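Local atomic coordinates of GNAT family acetyltransferase (Mycobacterium smegmatis, PDB entry 6C30), a protein that probably transfers an acetyl group from acetyl-CoA to the N-terminal amine of a protein substrate, as a RimJ-type member of the GNAT family. Residues 148-153 with 190-195. Sequence-based numbering, arbitrary orientation.
Sequences LHRIEA and HLLVAI
Ile151 and Ala153 pair with Ile195 and Val193 as two successive hydrogen-bonded pairs of an antiparallel sheet, the strand segments 150-153 and 190-195 running at 156° with their axes 4.6 Å apart. The case illustrates how the GNAT fold extends its central mixed sheet: strand 150-155 lies parallel to strand 114-121 on one edge and antiparallel to strand 186-196 on the other. Ile151 N donates to Ile195 O at 3.0 Å, and Ile195 N answers to Ile151 O; Ala153 and Val193 exchange a second such couple. In the non-hydrogen-bonded pair between them, Glu152 CA and Ala194 CA approach to 4.1 Å.

Side chains sort by face. Ile151 and Ile195 share theirs with Ala153 and Val193, where Ala153 CB meets Val193 CG2 at 3.8 Å, and both isoleucines pack on Leu139 of helix 130-143. Across the sheet, Arg150 stretches out with CG anti to its N (chi1 178°), carrying NH2 to 3.6 Å from Ala194 CB; NH2 also forms a salt bridge with Glu174. Leu192 CD1 rests 3.6 Å from Glu152 OE2, the single oxygen that both Arg150 NH1 (2.9 Å) and NH2 grip end-on, NH2 at its anti lone pair.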
loop_
_atom_site.group_PDB
_atom_site.type_symbol
_atom_site.label_atom_id
_atom_site.label_comp_id
_atom_site.label_asym_id
_atom_site.label_seq_id
_atom_site.Cartn_x
_atom_site.Cartn_y
_atom_site.Cartn_z
ATOM N N LEU A 148 -8.686 -1.937 -22.203
ATOM C CA LEU A 148 -7.928 -1.543 -23.377
ATOM C C LEU A 148 -7.451 -2.747 -24.190
ATOM O O LEU A 148 -7.360 -3.877 -23.686
ATOM C CB LEU A 148 -6.727 -0.678 -22.969
ATOM C CG LEU A 148 -7.104 0.649 -22.305
ATOM C CD1 LEU A 148 -5.850 1.422 -21.908
ATOM C CD2 LEU A 148 -7.986 1.497 -23.221
ATOM N N HIS A 149 -7.161 -2.479 -25.459
ATOM C CA HIS A 149 -6.702 -3.488 -26.406
ATOM C C HIS A 149 -5.203 -3.398 -26.719
ATOM O O HIS A 149 -4.584 -4.377 -27.113
ATOM C CB HIS A 149 -7.507 -3.375 -27.708
ATOM C CG HIS A 149 -7.035 -4.295 -28.790
ATOM N ND1 HIS A 149 -6.301 -3.859 -29.871
ATOM C CD2 HIS A 149 -7.169 -5.635 -28.941
ATOM C CE1 HIS A 149 -6.013 -4.888 -30.650
ATOM N NE2 HIS A 149 -6.527 -5.978 -30.105
ATOM N N ARG A 150 -4.620 -2.221 -26.513
ATOM C CA ARG A 150 -3.249 -1.969 -26.934
ATOM C C ARG A 150 -2.583 -0.970 -25.998
ATOM O O ARG A 150 -3.215 -0.009 -25.563
ATOM C CB ARG A 150 -3.244 -1.456 -28.378
ATOM C CG ARG A 150 -1.891 -1.094 -28.962
ATOM C CD ARG A 150 -2.011 -0.760 -30.463
ATOM N NE ARG A 150 -0.721 -0.358 -31.016
ATOM C CZ ARG A 150 -0.187 0.847 -30.855
ATOM N NH1 ARG A 150 -0.850 1.777 -30.175
ATOM N NH2 ARG A 150 1.000 1.123 -31.378
ATOM N N ILE A 151 -1.316 -1.214 -25.687
ATOM C CA ILE A 151 -0.487 -0.251 -24.975
ATOM C C ILE A 151 0.809 -0.043 -25.749
ATOM O O ILE A 151 1.444 -1.009 -26.200
ATOM C CB ILE A 151 -0.187 -0.717 -23.540
ATOM C CG1 ILE A 151 -1.478 -0.755 -22.707
ATOM C CG2 ILE A 151 0.856 0.176 -22.874
ATOM C CD1 ILE A 151 -2.142 0.599 -22.516
ATOM N N GLU A 152 1.197 1.217 -25.930
ATOM C CA GLU A 152 2.442 1.542 -26.604
ATOM C C GLU A 152 3.356 2.349 -25.697
ATOM O O GLU A 152 2.920 2.850 -24.657
ATOM C CB GLU A 152 2.175 2.329 -27.889
ATOM C CG GLU A 152 1.580 3.708 -27.622
ATOM C CD GLU A 152 1.270 4.493 -28.882
ATOM O OE1 GLU A 152 1.184 5.732 -28.789
ATOM O OE2 GLU A 152 1.096 3.889 -29.968
ATOM N N ALA A 153 4.616 2.459 -26.092
ATOM C CA ALA A 153 5.584 3.299 -25.383
ATOM C C ALA A 153 6.576 3.859 -26.378
ATOM O O ALA A 153 6.767 3.302 -27.470
ATOM C CB ALA A 153 6.314 2.515 -24.296
ATOM N N HIS A 190 12.356 8.840 -31.513
ATOM C CA HIS A 190 11.960 7.846 -30.520
ATOM C C HIS A 190 11.452 6.600 -31.232
ATOM O O HIS A 190 10.668 6.701 -32.184
ATOM C CB HIS A 190 10.859 8.381 -29.595
ATOM C CG HIS A 190 11.341 9.329 -28.536
ATOM N ND1 HIS A 190 11.862 10.571 -28.828
ATOM C CD2 HIS A 190 11.350 9.224 -27.182
ATOM C CE1 HIS A 190 12.188 11.183 -27.701
ATOM N NE2 HIS A 190 11.880 10.392 -26.690
ATOM N N LEU A 191 11.906 5.429 -30.795
ATOM C CA LEU A 191 11.274 4.179 -31.195
ATOM C C LEU A 191 9.874 4.097 -30.616
ATOM O O LEU A 191 9.626 4.579 -29.510
ATOM C CB LEU A 191 12.097 2.980 -30.723
ATOM C CG LEU A 191 13.436 2.789 -31.434
ATOM C CD1 LEU A 191 14.363 1.982 -30.558
ATOM C CD2 LEU A 191 13.245 2.119 -32.788
ATOM N N LEU A 192 8.962 3.510 -31.376
ATOM C CA LEU A 192 7.637 3.187 -30.895
ATOM C C LEU A 192 7.579 1.687 -30.671
ATOM O O LEU A 192 7.881 0.909 -31.585
ATOM C CB LEU A 192 6.570 3.622 -31.909
ATOM C CG LEU A 192 5.123 3.283 -31.565
ATOM C CD1 LEU A 192 4.673 4.062 -30.340
ATOM C CD2 LEU A 192 4.191 3.560 -32.744
ATOM N N VAL A 193 7.202 1.282 -29.466
ATOM C CA VAL A 193 7.041 -0.136 -29.162
ATOM C C VAL A 193 5.612 -0.372 -28.663
ATOM O O VAL A 193 4.958 0.562 -28.200
ATOM C CB VAL A 193 8.082 -0.638 -28.124
ATOM C CG1 VAL A 193 9.504 -0.342 -28.590
ATOM C CG2 VAL A 193 7.828 -0.029 -26.744
ATOM N N ALA A 194 5.111 -1.604 -28.765
ATOM C CA ALA A 194 3.714 -1.858 -28.451
ATOM C C ALA A 194 3.450 -3.313 -28.110
ATOM O O ALA A 194 4.227 -4.211 -28.452
ATOM C CB ALA A 194 2.818 -1.446 -29.617
ATOM N N ILE A 195 2.335 -3.535 -27.436
ATOM C CA ILE A 195 1.847 -4.881 -27.181
ATOM C C ILE A 195 0.319 -4.821 -27.176
ATOM O O ILE A 195 -0.260 -3.808 -26.777
ATOM C CB ILE A 195 2.425 -5.440 -25.847
ATOM C CG1 ILE A 195 2.073 -6.921 -25.678
ATOM C CG2 ILE A 195 1.971 -4.612 -24.629
ATOM C CD1 ILE A 195 2.709 -7.569 -24.449
#